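Local coordinates for dipeptide Epimerase (Enterococcus faecalis V583, PDB 3JVA), which belongs to the mandelate racemase and muconate lactonizing enzyme family of the enolase type and holds a magnesium ion in its barrel domain, at residues B[131-136]-B[321-326]; B[164-169]-B[203-208]; B[171-176]-B[186-191]. All coordinates share one frame; numbering follows the deposited sequence.

Overall arrangement
All three contacts lie in or beside the beta/alpha barrel domain that this enzyme shares with the enolase superfamily. Contact 1 joins strand 128-134 to the loop after strand 314-317; along the chain its segments enclose contact 2, whose segments in turn enclose contact 3. Contacts 2 and 3 share helix 166-180, their centres about 8 Å apart, and Leu206 of contact 2 packs on Val173 and Leu188 of contact 3. Contacts 1 and 3, centres about 16 Å apart, use the same sheet and touch through a salt bridge and apolar packing. Contacts 1 and 2 do not touch. Contact 3 runs from the helical layer to magnesium-binding Asp189.

Contact 1: residues B[131-136]-B[321-326]; sequences TDITLG and ATFGLE
The Phe323 ring turns its edge to Thr131 and Asp132: the methyl of Thr131 and the carbonyl O of Asp132 lie at that edge near the ring plane, while CD1 of Ile133 approaches obliquely. No group of 131-136 stacks on either face. Thr131 CG2 sits 4.0 Å from both CE2 and CZ of Phe323, so the methyl abuts the bond between these two carbons rather than a single corner. On its slanting approach Ile133 brings CD1 to 3.9 Å from Phe323 CD2; its CG1 lies anti to the backbone N (chi1 -174°) and carries the delta methyl out toward the ring. Asp132 O lies between these two apolar neighbours, 4.4 Å from Phe323 CE2. These contacts with one ring tie the first strand of the barrel to the segment that follows its last strand, for 128-134 also pairs through Asp132 with Ala317 of strand 314-317, while Ile133 bonds to Thr157 and Lys159 on the other neighbouring strand. Thr131 divides its two branches by chemistry: CG2 goes to the ring, and OG1, anti to the backbone N (chi1 177°), reaches forward along the chain to donate a 2.8 Å hydrogen bond to Asp132 O. This bond is bent at the acceptor, with a C=O...donor angle of 128°. The same OG1 also accepts the backbone N-H of Leu319, which fixes the rotation of the side chain and hence the place of its methyl. Phe323 itself starts from a short 3-10 segment, 321-323, whose turn is closed by Gly324 N to Ala321 O at 3.2 Å. Asp132 points its CB away from Phe323, and its OD2 forms a salt bridge with Arg187.

Contact 2: residues B[164-169]-B[203-208]; sequences TGIEAD and IQALAD
Ile166, in the first turn of helix 166-180, faces Ala205 with CA atoms 8.4 Å apart, and Asp169, one turn later, faces Leu206 of helix 196-206 at a CA separation of 8.0 Å. The side-chain contact is apolar. Ile166 CD1 lies 4.3 Å from Ala205 CB and also borders Leu206 CD2, although the modelled closeness of those two methyls is doubtful. CG1 of Ile166 leaves anti to the backbone N (chi1 -169°), which sends the delta methyl across to the other helix even though the CB does not point there. Leu206 reaches the other way, its side chain running alongside that of Ile166 with the two pointing oppositely; its second methyl, CD1, settles beside the aliphatic root of Asp169, 4.4 Å from Asp169 CB. The polar end of Asp169 serves its own helix start. Its OD1 takes two donors from Thr164: the backbone N at 3.2 Å, through the syn lone pair, and OG1 at 3.0 Å, from above the carboxylate plane. OD2 accepts Gly163 N, so the carboxylate grips the loop that leads into the helix. Gly165 stands at the N-cap, and its carbonyl receives Asp169 N at 2.8 Å. In the same turn Glu167 curls back, and OE2 accepts Ala168 N at 2.9 Å, 47° out of the carboxylate plane. The contact thus joins two successive helices on the outside of the barrel, with Leu206 also touching Ile170 and Val173 farther along helix 166-180, while Ile203, turned the other way, meets Trp194 and Thr235.

Contact 3: residues B[171-176]-B[186-191]; sequences ARVKAI and LRLDAN. With MG (magnesium ion), chain O.
The fork of Val173, on helix 171-176, stands over the lower-lying end of Leu188 and beside Leu186, two leucines on one face of strand 186-189. Its two methyls divide the task: CG1 lies 4.4 Å from Leu186 CD1, and CG2 lies 4.3 Å from Leu188 CD2. Leu186 in turn spreads its fork beneath the helix, CD1 toward Val173 and CD2 toward Ile176, one turn apart from each other. At the second prong the tighter touch is made, Ile176 CG2 meeting Leu186 CD2 at 3.8 Å as the two side chains cross at a slant. CG2 of Ile176 stands anti to the backbone N, which aims this branch at the strand. The helix and strand segments run nearly antiparallel, at 166°, with axes 11.2 Å apart, a spacing bridged by these branched side chains, with no hydrogen bond across it.

Alternation along the strand sends Asp189 to the opposite side from the leucines, toward the magnesium ion. Asp189 OD2 binds the metal at 2.1 Å, beside three waters, with Glu215 and Asp240 completing the site. OD1 stays off the metal and accepts Asn191 N at 2.9 Å on its anti side, forming an Asx turn; water 1, itself a metal ligand, donates to the same OD1 at 2.7 Å. The carboxylate is thereby held at both oxygens, and Asn191 OD1 takes a hydrogen bond from a second metal-bound water.

Within the beta-alpha-beta unit 157-161, 166-180, 185-189, the helix packs over the sheet: Val173 and Leu188 both touch Ile160 of strand 157-161, Leu206 of helix 196-206 rests on Leu188, and Ile176 reaches Ala147 of helix 140-152.

Contact 1: residues B[131-136]-B[321-326]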
loop_
_atom_site.group_PDB
_atom_site.type_symbol
_atom_site.label_atom_id
_atom_site.label_comp_id
_atom_site.label_asym_id
_atom_site.label_seq_id
_atom_site.Cartn_x
_atom_site.Cartn_y
_atom_site.Cartn_z
ATOM N N THR B 131 18.423 -32.828 -19.810
ATOM C CA THR B 131 18.823 -31.483 -20.178
ATOM C C THR B 131 18.396 -31.147 -21.592
ATOM O O THR B 131 18.184 -32.037 -22.422
ATOM C CB THR B 131 20.352 -31.285 -20.100
ATOM O OG1 THR B 131 20.674 -29.959 -20.540
ATOM C CG2 THR B 131 21.080 -32.292 -20.994
ATOM N N ASP B 132 18.242 -29.855 -21.858
ATOM C CA ASP B 132 17.910 -29.414 -23.201
ATOM C C ASP B 132 19.276 -29.234 -23.846
ATOM O O ASP B 132 20.304 -29.593 -23.265
ATOM C CB ASP B 132 17.176 -28.058 -23.186
ATOM C CG ASP B 132 18.011 -26.929 -22.569
ATOM O OD1 ASP B 132 19.258 -26.939 -22.696
ATOM O OD2 ASP B 132 17.412 -26.010 -21.970
ATOM N N ILE B 133 19.289 -28.689 -25.051
ATOM C CA ILE B 133 20.539 -28.398 -25.726
ATOM C C ILE B 133 20.301 -27.102 -26.483
ATOM O O ILE B 133 19.239 -26.904 -27.093
ATOM C CB ILE B 133 20.987 -29.526 -26.697
ATOM C CG1 ILE B 133 22.380 -29.188 -27.247
ATOM C CG2 ILE B 133 19.994 -29.685 -27.835
ATOM C CD1 ILE B 133 23.051 -30.340 -27.972
ATOM N N THR B 134 21.277 -26.207 -26.410
ATOM C CA THR B 134 21.183 -24.910 -27.064
ATOM C C THR B 134 21.654 -24.970 -28.511
ATOM O O THR B 134 22.698 -25.538 -28.808
ATOM C CB THR B 134 22.024 -23.855 -26.301
ATOM O OG1 THR B 134 21.514 -23.708 -24.969
ATOM C CG2 THR B 134 21.971 -22.504 -27.009
ATOM N N LEU B 135 20.870 -24.394 -29.412
ATOM C CA LEU B 135 21.242 -24.365 -30.817
ATOM C C LEU B 135 21.940 -23.037 -31.065
ATOM O O LEU B 135 21.402 -21.978 -30.734
ATOM C CB LEU B 135 20.001 -24.467 -31.712
ATOM C CG LEU B 135 19.130 -25.719 -31.591
ATOM C CD1 LEU B 135 17.947 -25.590 -32.542
ATOM C CD2 LEU B 135 19.940 -26.969 -31.915
ATOM N N GLY B 136 23.137 -23.089 -31.636
ATOM C CA GLY B 136 23.867 -21.865 -31.905
ATOM C C GLY B 136 23.157 -21.011 -32.936
ATOM O O GLY B 136 22.562 -21.535 -33.877
ATOM N N ALA B 321 26.946 -27.600 -21.654
ATOM C CA ALA B 321 28.315 -27.169 -21.926
ATOM C C ALA B 321 29.279 -28.272 -22.375
ATOM O O ALA B 321 30.111 -28.037 -23.252
ATOM C CB ALA B 321 28.887 -26.441 -20.710
ATOM N N THR B 322 29.184 -29.469 -21.800
ATOM C CA THR B 322 30.117 -30.522 -22.198
ATOM C C THR B 322 29.947 -30.950 -23.648
ATOM O O THR B 322 30.897 -31.435 -24.268
ATOM C CB THR B 322 30.021 -31.788 -21.303
ATOM O OG1 THR B 322 28.759 -32.440 -21.501
ATOM C CG2 THR B 322 30.180 -31.416 -19.831
ATOM N N PHE B 323 28.748 -30.757 -24.193
ATOM C CA PHE B 323 28.475 -31.149 -25.575
ATOM C C PHE B 323 29.208 -30.293 -26.599
ATOM O O PHE B 323 29.360 -30.696 -27.754
ATOM C CB PHE B 323 26.972 -31.085 -25.875
ATOM C CG PHE B 323 26.110 -31.779 -24.860
ATOM C CD1 PHE B 323 26.585 -32.866 -24.137
ATOM C CD2 PHE B 323 24.802 -31.355 -24.649
ATOM C CE1 PHE B 323 25.769 -33.523 -23.216
ATOM C CE2 PHE B 323 23.977 -32.004 -23.733
ATOM C CZ PHE B 323 24.459 -33.086 -23.017
ATOM N N GLY B 324 29.653 -29.109 -26.186
ATOM C CA GLY B 324 30.355 -28.230 -27.104
ATOM C C GLY B 324 31.855 -28.139 -26.893
ATOM O O GLY B 324 32.506 -27.258 -27.458
ATOM N N LEU B 325 32.407 -29.041 -26.086
ATOM C CA LEU B 325 33.843 -29.044 -25.802
ATOM C C LEU B 325 34.601 -29.966 -26.762
ATOM O O LEU B 325 34.142 -31.067 -27.059
ATOM C CB LEU B 325 34.087 -29.514 -24.364
ATOM C CG LEU B 325 33.421 -28.731 -23.226
ATOM C CD1 LEU B 325 33.806 -29.357 -21.894
ATOM C CD2 LEU B 325 33.849 -27.271 -23.274
ATOM N N GLU B 326 35.761 -29.522 -27.237
ATOM C CA GLU B 326 36.562 -30.341 -28.149
ATOM C C GLU B 326 37.211 -31.518 -27.439
ATOM O O GLU B 326 37.498 -32.544 -28.055
ATOM C CB GLU B 326 37.634 -29.493 -28.832
ATOM C CG GLU B 326 37.106 -28.657 -29.982
ATOM C CD GLU B 326 36.663 -29.496 -31.170
ATOM O OE1 GLU B 326 36.179 -28.906 -32.159
ATOM O OE2 GLU B 326 36.800 -30.739 -31.123
#

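Contact 2: residues B[164-169]-B[203-208]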
loop_
_atom_site.group_PDB
_atom_site.type_symbol
_atom_site.label_atom_id
_atom_site.label_comp_id
_atom_site.label_asym_id
_atom_site.label_seq_id
_atom_site.Cartn_x
_atom_site.Cartn_y
_atom_site.Cartn_z
ATOM N N THR B 164 17.350 -10.614 -31.204
ATOM C CA THR B 164 18.302 -10.168 -32.222
ATOM C C THR B 164 17.568 -9.427 -33.336
ATOM O O THR B 164 18.154 -9.097 -34.368
ATOM C CB THR B 164 19.023 -11.367 -32.868
ATOM O OG1 THR B 164 18.127 -12.038 -33.765
ATOM C CG2 THR B 164 19.477 -12.352 -31.806
ATOM N N GLY B 165 16.285 -9.167 -33.112
ATOM C CA GLY B 165 15.459 -8.511 -34.109
ATOM C C GLY B 165 14.290 -9.449 -34.315
ATOM O O GLY B 165 14.484 -10.611 -34.671
ATOM N N ILE B 166 13.077 -8.956 -34.089
ATOM C CA ILE B 166 11.882 -9.783 -34.205
ATOM C C ILE B 166 11.732 -10.586 -35.502
ATOM O O ILE B 166 11.332 -11.750 -35.464
ATOM C CB ILE B 166 10.605 -8.939 -33.982
ATOM C CG1 ILE B 166 9.394 -9.862 -33.843
ATOM C CG2 ILE B 166 10.409 -7.964 -35.132
ATOM C CD1 ILE B 166 9.483 -10.793 -32.658
ATOM N N GLU B 167 12.051 -9.983 -36.643
ATOM C CA GLU B 167 11.922 -10.700 -37.910
ATOM C C GLU B 167 12.882 -11.884 -37.951
ATOM O O GLU B 167 12.504 -12.988 -38.345
ATOM C CB GLU B 167 12.186 -9.762 -39.095
ATOM C CG GLU B 167 13.628 -9.290 -39.239
ATOM C CD GLU B 167 14.137 -8.534 -38.021
ATOM O OE1 GLU B 167 13.491 -7.539 -37.617
ATOM O OE2 GLU B 167 15.187 -8.938 -37.474
ATOM N N ALA B 168 14.122 -11.649 -37.536
ATOM C CA ALA B 168 15.133 -12.696 -37.519
ATOM C C ALA B 168 14.766 -13.771 -36.497
ATOM O O ALA B 168 14.903 -14.963 -36.766
ATOM C CB ALA B 168 16.494 -12.101 -37.191
ATOM N N ASP B 169 14.305 -13.342 -35.325
ATOM C CA ASP B 169 13.913 -14.283 -34.276
ATOM C C ASP B 169 12.809 -15.195 -34.804
ATOM O O ASP B 169 12.897 -16.420 -34.718
ATOM C CB ASP B 169 13.387 -13.545 -33.034
ATOM C CG ASP B 169 14.460 -12.743 -32.311
ATOM O OD1 ASP B 169 15.662 -13.065 -32.432
ATOM O OD2 ASP B 169 14.090 -11.793 -31.591
ATOM N N ILE B 203 7.096 -11.302 -27.517
ATOM C CA ILE B 203 6.737 -12.599 -26.967
ATOM C C ILE B 203 5.404 -13.110 -27.512
ATOM O O ILE B 203 5.274 -14.290 -27.847
ATOM C CB ILE B 203 6.718 -12.545 -25.422
ATOM C CG1 ILE B 203 8.148 -12.317 -24.916
ATOM C CG2 ILE B 203 6.169 -13.847 -24.851
ATOM C CD1 ILE B 203 8.254 -12.049 -23.421
ATOM N N GLN B 204 4.415 -12.230 -27.620
ATOM C CA GLN B 204 3.129 -12.658 -28.148
ATOM C C GLN B 204 3.257 -13.071 -29.614
ATOM O O GLN B 204 2.529 -13.939 -30.084
ATOM C CB GLN B 204 2.090 -11.551 -27.980
ATOM C CG GLN B 204 1.840 -11.237 -26.518
ATOM C CD GLN B 204 0.700 -10.281 -26.305
ATOM O OE1 GLN B 204 0.620 -9.235 -26.951
ATOM N NE2 GLN B 204 -0.190 -10.628 -25.382
ATOM N N ALA B 205 4.195 -12.461 -30.331
ATOM C CA ALA B 205 4.407 -12.809 -31.734
ATOM C C ALA B 205 5.086 -14.176 -31.824
ATOM O O ALA B 205 4.732 -15.006 -32.662
ATOM C CB ALA B 205 5.258 -11.752 -32.415
ATOM N N LEU B 206 6.063 -14.411 -30.952
ATOM C CA LEU B 206 6.774 -15.685 -30.939
ATOM C C LEU B 206 5.886 -16.810 -30.416
ATOM O O LEU B 206 6.045 -17.969 -30.810
ATOM C CB LEU B 206 8.032 -15.587 -30.064
ATOM C CG LEU B 206 9.309 -14.952 -30.627
ATOM C CD1 LEU B 206 9.889 -15.836 -31.719
ATOM C CD2 LEU B 206 9.012 -13.582 -31.163
ATOM N N ALA B 207 4.955 -16.466 -29.532
ATOM C CA ALA B 207 4.052 -17.449 -28.935
ATOM C C ALA B 207 3.241 -18.247 -29.956
ATOM O O ALA B 207 2.794 -19.352 -29.661
ATOM C CB ALA B 207 3.107 -16.763 -27.949
ATOM N N ASP B 208 3.045 -17.689 -31.148
ATOM C CA ASP B 208 2.285 -18.386 -32.185
ATOM C C ASP B 208 2.938 -19.708 -32.579
ATOM O O ASP B 208 2.302 -20.558 -33.204
ATOM C CB ASP B 208 2.146 -17.521 -33.442
ATOM C CG ASP B 208 1.275 -16.298 -33.221
ATOM O OD1 ASP B 208 0.249 -16.414 -32.520
ATOM O OD2 ASP B 208 1.607 -15.222 -33.763
#

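Contact 3: residues B[171-176]-B[186-191]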
loop_
_atom_site.group_PDB
_atom_site.type_symbol
_atom_site.label_atom_id
_atom_site.label_comp_id
_atom_site.label_asym_id
_atom_site.label_seq_id
_atom_site.Cartn_x
_atom_site.Cartn_y
_atom_site.Cartn_z
ATOM N N ALA B 171 11.909 -15.866 -37.880
ATOM C CA ALA B 171 12.368 -16.712 -38.978
ATOM C C ALA B 171 13.021 -17.996 -38.469
ATOM O O ALA B 171 12.758 -19.086 -38.980
ATOM C CB ALA B 171 13.344 -15.938 -39.854
ATOM N N ARG B 172 13.874 -17.860 -37.458
ATOM C CA ARG B 172 14.560 -19.006 -36.879
ATOM C C ARG B 172 13.592 -19.931 -36.154
ATOM O O ARG B 172 13.626 -21.144 -36.348
ATOM C CB ARG B 172 15.649 -18.533 -35.912
ATOM C CG ARG B 172 16.829 -17.884 -36.608
ATOM C CD ARG B 172 17.777 -17.204 -35.637
ATOM N NE ARG B 172 18.887 -16.584 -36.357
ATOM C CZ ARG B 172 19.401 -15.394 -36.062
ATOM N NH1 ARG B 172 18.906 -14.684 -35.055
ATOM N NH2 ARG B 172 20.412 -14.913 -36.776
ATOM N N VAL B 173 12.727 -19.360 -35.323
ATOM C CA VAL B 173 11.765 -20.168 -34.585
ATOM C C VAL B 173 10.828 -20.897 -35.548
ATOM O O VAL B 173 10.516 -22.072 -35.360
ATOM C CB VAL B 173 10.942 -19.297 -33.607
ATOM C CG1 VAL B 173 9.828 -20.118 -32.984
ATOM C CG2 VAL B 173 11.858 -18.747 -32.518
ATOM N N LYS B 174 10.394 -20.195 -36.586
ATOM C CA LYS B 174 9.505 -20.775 -37.586
ATOM C C LYS B 174 10.141 -21.995 -38.253
ATOM O O LYS B 174 9.521 -23.052 -38.351
ATOM C CB LYS B 174 9.172 -19.732 -38.652
ATOM C CG LYS B 174 8.364 -20.275 -39.818
ATOM C CD LYS B 174 8.170 -19.224 -40.903
ATOM C CE LYS B 174 7.360 -18.044 -40.399
ATOM N NZ LYS B 174 7.131 -17.031 -41.467
ATOM N N ALA B 175 11.379 -21.836 -38.712
ATOM C CA ALA B 175 12.111 -22.912 -39.375
ATOM C C ALA B 175 12.308 -24.111 -38.453
ATOM O O ALA B 175 12.100 -25.260 -38.845
ATOM C CB ALA B 175 13.464 -22.398 -39.860
ATOM N N ILE B 176 12.713 -23.843 -37.220
ATOM C CA ILE B 176 12.933 -24.917 -36.265
ATOM C C ILE B 176 11.645 -25.684 -35.991
ATOM O O ILE B 176 11.620 -26.915 -36.074
ATOM C CB ILE B 176 13.502 -24.357 -34.940
ATOM C CG1 ILE B 176 14.888 -23.759 -35.200
ATOM C CG2 ILE B 176 13.573 -25.455 -33.893
ATOM C CD1 ILE B 176 15.493 -23.033 -34.009
ATOM N N LEU B 186 10.418 -25.696 -26.997
ATOM C CA LEU B 186 11.322 -24.639 -27.425
ATOM C C LEU B 186 11.437 -23.579 -26.345
ATOM O O LEU B 186 10.446 -22.945 -25.985
ATOM C CB LEU B 186 10.820 -23.994 -28.721
ATOM C CG LEU B 186 10.832 -24.859 -29.984
ATOM C CD1 LEU B 186 10.222 -24.078 -31.141
ATOM C CD2 LEU B 186 12.265 -25.258 -30.316
ATOM N N ARG B 187 12.647 -23.412 -25.817
ATOM C CA ARG B 187 12.924 -22.413 -24.784
ATOM C C ARG B 187 13.688 -21.270 -25.418
ATOM O O ARG B 187 14.706 -21.492 -26.077
ATOM C CB ARG B 187 13.797 -23.002 -23.675
ATOM C CG ARG B 187 13.120 -24.052 -22.870
ATOM C CD ARG B 187 14.044 -24.664 -21.834
ATOM N NE ARG B 187 13.319 -25.687 -21.095
ATOM C CZ ARG B 187 13.884 -26.697 -20.452
ATOM N NH1 ARG B 187 15.204 -26.834 -20.447
ATOM N NH2 ARG B 187 13.121 -27.580 -19.828
ATOM N N LEU B 188 13.222 -20.047 -25.201
ATOM C CA LEU B 188 13.898 -18.895 -25.767
ATOM C C LEU B 188 14.573 -18.089 -24.670
ATOM O O LEU B 188 14.074 -18.017 -23.550
ATOM C CB LEU B 188 12.895 -17.996 -26.494
ATOM C CG LEU B 188 11.944 -18.699 -27.465
ATOM C CD1 LEU B 188 11.140 -17.650 -28.211
ATOM C CD2 LEU B 188 12.735 -19.578 -28.434
ATOM N N ASP B 189 15.724 -17.510 -24.988
ATOM C CA ASP B 189 16.416 -16.663 -24.028
ATOM C C ASP B 189 16.533 -15.315 -24.711
ATOM O O ASP B 189 17.282 -15.175 -25.677
ATOM C CB ASP B 189 17.813 -17.196 -23.704
ATOM C CG ASP B 189 18.425 -16.497 -22.510
ATOM O OD1 ASP B 189 18.150 -15.290 -22.337
ATOM O OD2 ASP B 189 19.173 -17.150 -21.748
ATOM N N ALA B 190 15.790 -14.325 -24.217
ATOM C CA ALA B 190 15.800 -12.992 -24.814
ATOM C C ALA B 190 16.982 -12.127 -24.386
ATOM O O ALA B 190 17.133 -11.000 -24.852
ATOM C CB ALA B 190 14.481 -12.273 -24.503
ATOM N N ASN B 191 17.813 -12.659 -23.495
ATOM C CA ASN B 191 18.999 -11.959 -23.015
ATOM C C ASN B 191 18.871 -10.450 -22.806
ATOM O O ASN B 191 19.633 -9.670 -23.388
ATOM C CB ASN B 191 20.180 -12.259 -23.945
ATOM C CG ASN B 191 20.665 -13.697 -23.820
ATOM O OD1 ASN B 191 21.148 -14.115 -22.765
ATOM N ND2 ASN B 191 20.529 -14.460 -24.894
HETATM MG MG MG O . 19.722 -16.923 -19.757
HETATM O O HOH W 1 18.831 -15.051 -19.754
HETATM O O HOH W 2 21.477 -15.980 -20.252
HETATM O O HOH W 3 20.958 -18.670 -19.953
#